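Local coordinates for protein germination-specific N-acetylmuramoyl-L-alanine amidase, Autolysin (Clostridioides difficile, PDB 7RAG) that probably hydrolyses the bond between N-acetylmuramic acid and L-alanine in spore peptidoglycan as a zinc-dependent amidase, and forms a complex with the lipoprotein GerS, at residues N16-L21 against G60-L65; E54-S59 against A200-I205. All coordinates share one frame; numbering follows the deposited sequence.

Interaction 1: N16-L21 against G60-L65; sequences NKTIIL and GGLVIL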
loop_
_atom_site.group_PDB
_atom_site.type_symbol
_atom_site.label_atom_id
_atom_site.label_comp_id
_atom_site.label_asym_id
_atom_site.label_seq_id
_atom_site.Cartn_x
_atom_site.Cartn_y
_atom_site.Cartn_z
ATOM N N ASN B 16 -9.011 20.371 0.788
ATOM C CA ASN B 16 -10.165 21.163 1.238
ATOM C C ASN B 16 -10.917 21.774 0.066
ATOM O O ASN B 16 -10.743 22.934 -0.257
ATOM C CB ASN B 16 -9.729 22.284 2.177
ATOM C CG ASN B 16 -9.290 21.769 3.526
ATOM O OD1 ASN B 16 -9.363 20.560 3.796
ATOM N ND2 ASN B 16 -8.830 22.684 4.392
ATOM N N LYS B 17 -11.758 20.979 -0.567
ATOM C CA LYS B 17 -12.448 21.387 -1.770
ATOM C C LYS B 17 -13.895 21.734 -1.451
ATOM O O LYS B 17 -14.466 21.257 -0.461
ATOM C CB LYS B 17 -12.378 20.279 -2.805
ATOM C CG LYS B 17 -10.983 20.063 -3.304
ATOM C CD LYS B 17 -10.492 21.315 -4.026
ATOM C CE LYS B 17 -9.492 20.978 -5.126
ATOM N NZ LYS B 17 -9.463 22.029 -6.202
ATOM N N THR B 18 -14.461 22.613 -2.274
ATOM C CA THR B 18 -15.875 22.924 -2.248
ATOM C C THR B 18 -16.447 22.546 -3.605
ATOM O O THR B 18 -15.923 22.969 -4.642
ATOM C CB THR B 18 -16.111 24.399 -1.914
ATOM O OG1 THR B 18 -15.537 24.678 -0.627
ATOM C CG2 THR B 18 -17.614 24.718 -1.840
ATOM N N ILE B 19 -17.498 21.725 -3.589
ATOM C CA ILE B 19 -18.025 21.047 -4.766
ATOM C C ILE B 19 -19.506 21.373 -4.905
ATOM O O ILE B 19 -20.264 21.248 -3.938
ATOM C CB ILE B 19 -17.805 19.532 -4.658
ATOM C CG1 ILE B 19 -16.326 19.266 -4.405
ATOM C CG2 ILE B 19 -18.254 18.834 -5.922
ATOM C CD1 ILE B 19 -15.867 17.918 -4.839
ATOM N N ILE B 20 -19.920 21.784 -6.101
ATOM C CA ILE B 20 -21.332 22.016 -6.381
ATOM C C ILE B 20 -21.906 20.739 -6.961
ATOM O O ILE B 20 -21.415 20.248 -7.987
ATOM C CB ILE B 20 -21.553 23.188 -7.352
ATOM C CG1 ILE B 20 -20.954 24.475 -6.801
ATOM C CG2 ILE B 20 -23.039 23.404 -7.556
ATOM C CD1 ILE B 20 -20.516 25.467 -7.919
ATOM N N LEU B 21 -22.938 20.205 -6.289
ATOM C CA LEU B 21 -23.755 19.105 -6.787
ATOM C C LEU B 21 -25.142 19.615 -7.168
ATOM O O LEU B 21 -25.823 20.234 -6.345
ATOM C CB LEU B 21 -23.877 17.996 -5.748
ATOM C CG LEU B 21 -22.569 17.503 -5.129
ATOM C CD1 LEU B 21 -22.884 16.380 -4.111
ATOM C CD2 LEU B 21 -21.523 17.059 -6.174
ATOM N N GLY B 60 -14.463 15.390 4.250
ATOM C CA GLY B 60 -13.892 16.701 4.459
ATOM C C GLY B 60 -14.062 17.690 3.338
ATOM O O GLY B 60 -13.445 18.761 3.389
ATOM N N GLY B 61 -14.851 17.377 2.318
ATOM C CA GLY B 61 -15.214 18.369 1.327
ATOM C C GLY B 61 -16.484 19.097 1.744
ATOM O O GLY B 61 -17.286 18.592 2.538
ATOM N N LEU B 62 -16.660 20.304 1.235
ATOM C CA LEU B 62 -17.875 21.067 1.477
ATOM C C LEU B 62 -18.732 21.002 0.231
ATOM O O LEU B 62 -18.222 21.220 -0.869
ATOM C CB LEU B 62 -17.553 22.519 1.804
ATOM C CG LEU B 62 -18.725 23.266 2.402
ATOM C CD1 LEU B 62 -19.062 22.725 3.798
ATOM C CD2 LEU B 62 -18.397 24.728 2.476
ATOM N N VAL B 63 -20.024 20.714 0.393
ATOM C CA VAL B 63 -20.921 20.587 -0.754
ATOM C C VAL B 63 -21.869 21.780 -0.789
ATOM O O VAL B 63 -22.441 22.165 0.239
ATOM C CB VAL B 63 -21.699 19.263 -0.740
ATOM C CG1 VAL B 63 -22.755 19.255 -1.845
ATOM C CG2 VAL B 63 -20.755 18.090 -0.912
ATOM N N ILE B 64 -21.978 22.392 -1.970
ATOM C CA ILE B 64 -23.008 23.360 -2.328
ATOM C C ILE B 64 -24.031 22.622 -3.180
ATOM O O ILE B 64 -23.689 22.083 -4.242
ATOM C CB ILE B 64 -22.434 24.552 -3.119
ATOM C CG1 ILE B 64 -21.337 25.302 -2.351
ATOM C CG2 ILE B 64 -23.558 25.494 -3.541
ATOM C CD1 ILE B 64 -21.792 25.988 -1.095
ATOM N N LEU B 65 -25.285 22.620 -2.746
ATOM C CA LEU B 65 -26.352 21.986 -3.503
ATOM C C LEU B 65 -27.143 23.048 -4.251
ATOM O O LEU B 65 -27.361 24.144 -3.733
ATOM C CB LEU B 65 -27.273 21.202 -2.564
ATOM C CG LEU B 65 -26.662 19.995 -1.843
ATOM C CD1 LEU B 65 -27.588 19.503 -0.708
ATOM C CD2 LEU B 65 -26.349 18.880 -2.851
#
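Leu21 and Val63 mesh closely on one face of this strand pair: both CG and CD1 of Leu21 lie against Val63 CG1, each at 3.7 Å, and the two side chains cross at about a right angle. With CG1 anti to its backbone N (chi1 172°), Val63 sends this methyl forward along its strand, and the leucine branch settles on it. Leu21 also meets its partner in register, Leu65, whose CD2 packs 3.9 Å from Leu21 CB. Leu21 is therefore meshed against Val63 and Leu65, two residues apart on the same strand.

On the other face the diagonal contact runs in the opposite sense, from Thr18 forward to Ile64. Thr18 lies side by side with Leu62, its partner in register, while its methyl CG2 reaches one step further along to Ile64 CG1 (3.8 Å). Ile64 CB then meets Ile20 CG1 at 4.0 Å, so Ile64 touches both Thr18 and Ile20, successive side chains on that face.

The backbones run parallel, their axes inclined by 29°, and four hydrogen bonds join them. Leu62 N donates to Lys17 O at 2.9 Å, almost straight at 173°; Ile19 N then bonds to Leu62 O, Ile64 N to Ile19 O, and Leu21 N to Ile64 O. Short CA-H...O contacts, such as that of Thr18 CA with Leu62 O (3.2 Å), run beside them.

Strand 62-65 is the outermost strand of the sheet at this end within the chain, and strand 104-111 lines the other side of strand 18-23. Helix 41-58 covers Leu21, Val63 and Leu65, whereas Tyr135 of a lipoprotein chain packs on Thr18, Leu62 and Ile64.

Interaction 2: E54-S59 against A200-I205; sequences ELIESS and AIYIGI. With EDO (1,2-ethanediol), chain D.
The hydroxyl of Tyr202 has two close partners, Ser59 OG and O2 of a 1,2-ethanediol molecule. The diol O2 bonds to Tyr202 OH at a sound 2.9 Å; the 2.4 Å separation of Ser59 OG and Tyr202 OH is too short for its length to be trusted. Gln206, one turn further along helix 191-211, adds a weak bond to the hydroxyl. Ser59 OG arrives at the edge of the phenol ring, near its plane, while the diol, probably from the crystallisation liquor, comes in obliquely.

Away from the hydroxyl, toward the ring base, the contact is apolar. Leu55 crosses Tyr202 obliquely and lays CB over one ring face, 4.0 Å from the centroid and 22° off the normal, a CH-pi contact displaced toward the rim. Its CD1 continues to Tyr202 CB at 3.8 Å, so the leucine spans the base of the ring. A chi1 of 161° extends the tyrosine away from its own backbone N and carries the ring to the end of helix 41-58. Ile56 runs antiparallel alongside the tyrosine side chain, with CG1 4.1 Å from Tyr202 CD1. Ile56 CD1 lies 4.1 Å from Ile205 CD1, where the two side chains cross nearly perpendicularly.

A lipoprotein chain adds Ile69 against Ser59 and Tyr202, and Leu64 against Leu55, so the partner protein also packs on this junction.

The short segment axes are 10.1 Å apart at 41°, with the large tyrosine filling the interval. Two helices packed side by side on one face of a mainly parallel sheet are characteristic of the alpha/beta fold of Amidase_3 enzymes; here the C-terminal end of helix 41-58 is joined to helix 191-211, away from the zinc site.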
loop_
_atom_site.group_PDB
_atom_site.type_symbol
_atom_site.label_atom_id
_atom_site.label_comp_id
_atom_site.label_asym_id
_atom_site.label_seq_id
_atom_site.Cartn_x
_atom_site.Cartn_y
_atom_site.Cartn_z
ATOM N N GLU B 54 -23.239 13.010 0.859
ATOM C CA GLU B 54 -22.756 12.367 2.080
ATOM C C GLU B 54 -21.325 11.845 1.919
ATOM O O GLU B 54 -20.479 12.039 2.807
ATOM C CB GLU B 54 -23.710 11.251 2.499
ATOM C CG GLU B 54 -24.963 11.798 3.087
ATOM C CD GLU B 54 -25.972 10.735 3.464
ATOM O OE1 GLU B 54 -25.722 9.532 3.179
ATOM O OE2 GLU B 54 -27.023 11.125 4.042
ATOM N N LEU B 55 -21.027 11.210 0.779
ATOM C CA LEU B 55 -19.659 10.736 0.542
ATOM C C LEU B 55 -18.654 11.877 0.632
ATOM O O LEU B 55 -17.625 11.766 1.306
ATOM C CB LEU B 55 -19.550 10.045 -0.821
ATOM C CG LEU B 55 -20.221 8.668 -0.859
ATOM C CD1 LEU B 55 -20.352 8.169 -2.295
ATOM C CD2 LEU B 55 -19.468 7.672 0.003
ATOM N N ILE B 56 -18.939 12.988 -0.034
ATOM C CA ILE B 56 -17.957 14.061 -0.117
ATOM C C ILE B 56 -17.797 14.755 1.228
ATOM O O ILE B 56 -16.677 15.039 1.665
ATOM C CB ILE B 56 -18.359 15.049 -1.226
ATOM C CG1 ILE B 56 -18.164 14.416 -2.611
ATOM C CG2 ILE B 56 -17.610 16.399 -1.067
ATOM C CD1 ILE B 56 -18.935 15.153 -3.745
ATOM N N GLU B 57 -18.912 15.070 1.897
ATOM C CA GLU B 57 -18.819 15.784 3.159
ATOM C C GLU B 57 -18.148 14.933 4.226
ATOM O O GLU B 57 -17.379 15.458 5.041
ATOM C CB GLU B 57 -20.200 16.237 3.620
ATOM C CG GLU B 57 -20.859 17.221 2.668
ATOM C CD GLU B 57 -21.992 18.025 3.293
ATOM O OE1 GLU B 57 -22.663 17.518 4.236
ATOM O OE2 GLU B 57 -22.215 19.191 2.833
ATOM N N SER B 58 -18.421 13.620 4.250
ATOM C CA SER B 58 -17.782 12.792 5.271
ATOM C C SER B 58 -16.288 12.651 5.033
ATOM O O SER B 58 -15.575 12.230 5.948
ATOM C CB SER B 58 -18.439 11.405 5.364
ATOM O OG SER B 58 -18.358 10.694 4.144
ATOM N N SER B 59 -15.809 13.015 3.840
ATOM C CA SER B 59 -14.396 13.067 3.464
ATOM C C SER B 59 -13.781 14.455 3.604
ATOM O O SER B 59 -12.694 14.691 3.066
ATOM C CB SER B 59 -14.222 12.636 2.014
ATOM O OG SER B 59 -14.442 11.258 1.875
ATOM N N ALA B 200 -19.023 5.482 -7.324
ATOM C CA ALA B 200 -18.190 5.612 -8.518
ATOM C C ALA B 200 -17.843 7.079 -8.792
ATOM O O ALA B 200 -16.683 7.417 -9.064
ATOM C CB ALA B 200 -18.886 4.980 -9.720
ATOM N N ILE B 201 -18.836 7.970 -8.696
ATOM C CA ILE B 201 -18.575 9.382 -8.973
ATOM C C ILE B 201 -17.605 9.954 -7.949
ATOM O O ILE B 201 -16.688 10.726 -8.287
ATOM C CB ILE B 201 -19.880 10.195 -9.008
ATOM C CG1 ILE B 201 -20.904 9.533 -9.938
ATOM C CG2 ILE B 201 -19.552 11.631 -9.447
ATOM C CD1 ILE B 201 -22.225 10.289 -10.068
ATOM N N TYR B 202 -17.800 9.600 -6.682
ATOM C CA TYR B 202 -16.946 10.094 -5.613
ATOM C C TYR B 202 -15.508 9.646 -5.820
ATOM O O TYR B 202 -14.570 10.447 -5.681
ATOM C CB TYR B 202 -17.503 9.606 -4.275
ATOM C CG TYR B 202 -16.557 9.623 -3.103
ATOM C CD1 TYR B 202 -16.151 10.822 -2.513
ATOM C CD2 TYR B 202 -16.098 8.428 -2.554
ATOM C CE1 TYR B 202 -15.296 10.827 -1.420
ATOM C CE2 TYR B 202 -15.237 8.417 -1.473
ATOM C CZ TYR B 202 -14.843 9.619 -0.909
ATOM O OH TYR B 202 -13.998 9.590 0.170
ATOM N N ILE B 203 -15.314 8.380 -6.198
ATOM C CA ILE B 203 -13.962 7.903 -6.459
ATOM C C ILE B 203 -13.371 8.621 -7.665
ATOM O O ILE B 203 -12.192 8.983 -7.665
ATOM C CB ILE B 203 -13.952 6.372 -6.620
ATOM C CG1 ILE B 203 -14.197 5.711 -5.259
ATOM C CG2 ILE B 203 -12.630 5.886 -7.164
ATOM C CD1 ILE B 203 -13.268 6.226 -4.173
ATOM N N GLY B 204 -14.171 8.855 -8.708
ATOM C CA GLY B 204 -13.642 9.565 -9.861
ATOM C C GLY B 204 -13.147 10.952 -9.501
ATOM O O GLY B 204 -12.036 11.346 -9.866
ATOM N N ILE B 205 -13.964 11.694 -8.750
ATOM C CA ILE B 205 -13.568 12.998 -8.226
ATOM C C ILE B 205 -12.265 12.879 -7.445
ATOM O O ILE B 205 -11.337 13.666 -7.630
ATOM C CB ILE B 205 -14.695 13.580 -7.345
ATOM C CG1 ILE B 205 -15.943 13.902 -8.165
ATOM C CG2 ILE B 205 -14.243 14.836 -6.601
ATOM C CD1 ILE B 205 -17.106 14.334 -7.303
HETATM C C1 EDO D . -16.650 8.043 3.928
HETATM O O1 EDO D . -15.257 7.970 4.305
HETATM C C2 EDO D . -16.719 8.112 2.422
HETATM O O2 EDO D . -15.379 7.835 1.956
#

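Interactions 1 and 2 lie in adjoining layers of the fold, their centres about 10 Å apart. Along the chain their segments alternate: strand 18-23, helix 41-58 and strand 62-65 form a beta-alpha-beta unit, to which helix 191-211 returns from near the C-terminus. Interaction 1 joins the two strands of that unit, and interaction 2 holds its helix against the late one. They meet directly where Val63 CG2 packs on Ile56 CG2 and Ile19 CD1 on Ile205 CG2. At Gly60 a Schellman motif ends helix 41-58 and leads the chain into strand 62-65, outermost in this chain's sheet. Lipoprotein chains contact both regions, placing them at the complex interface.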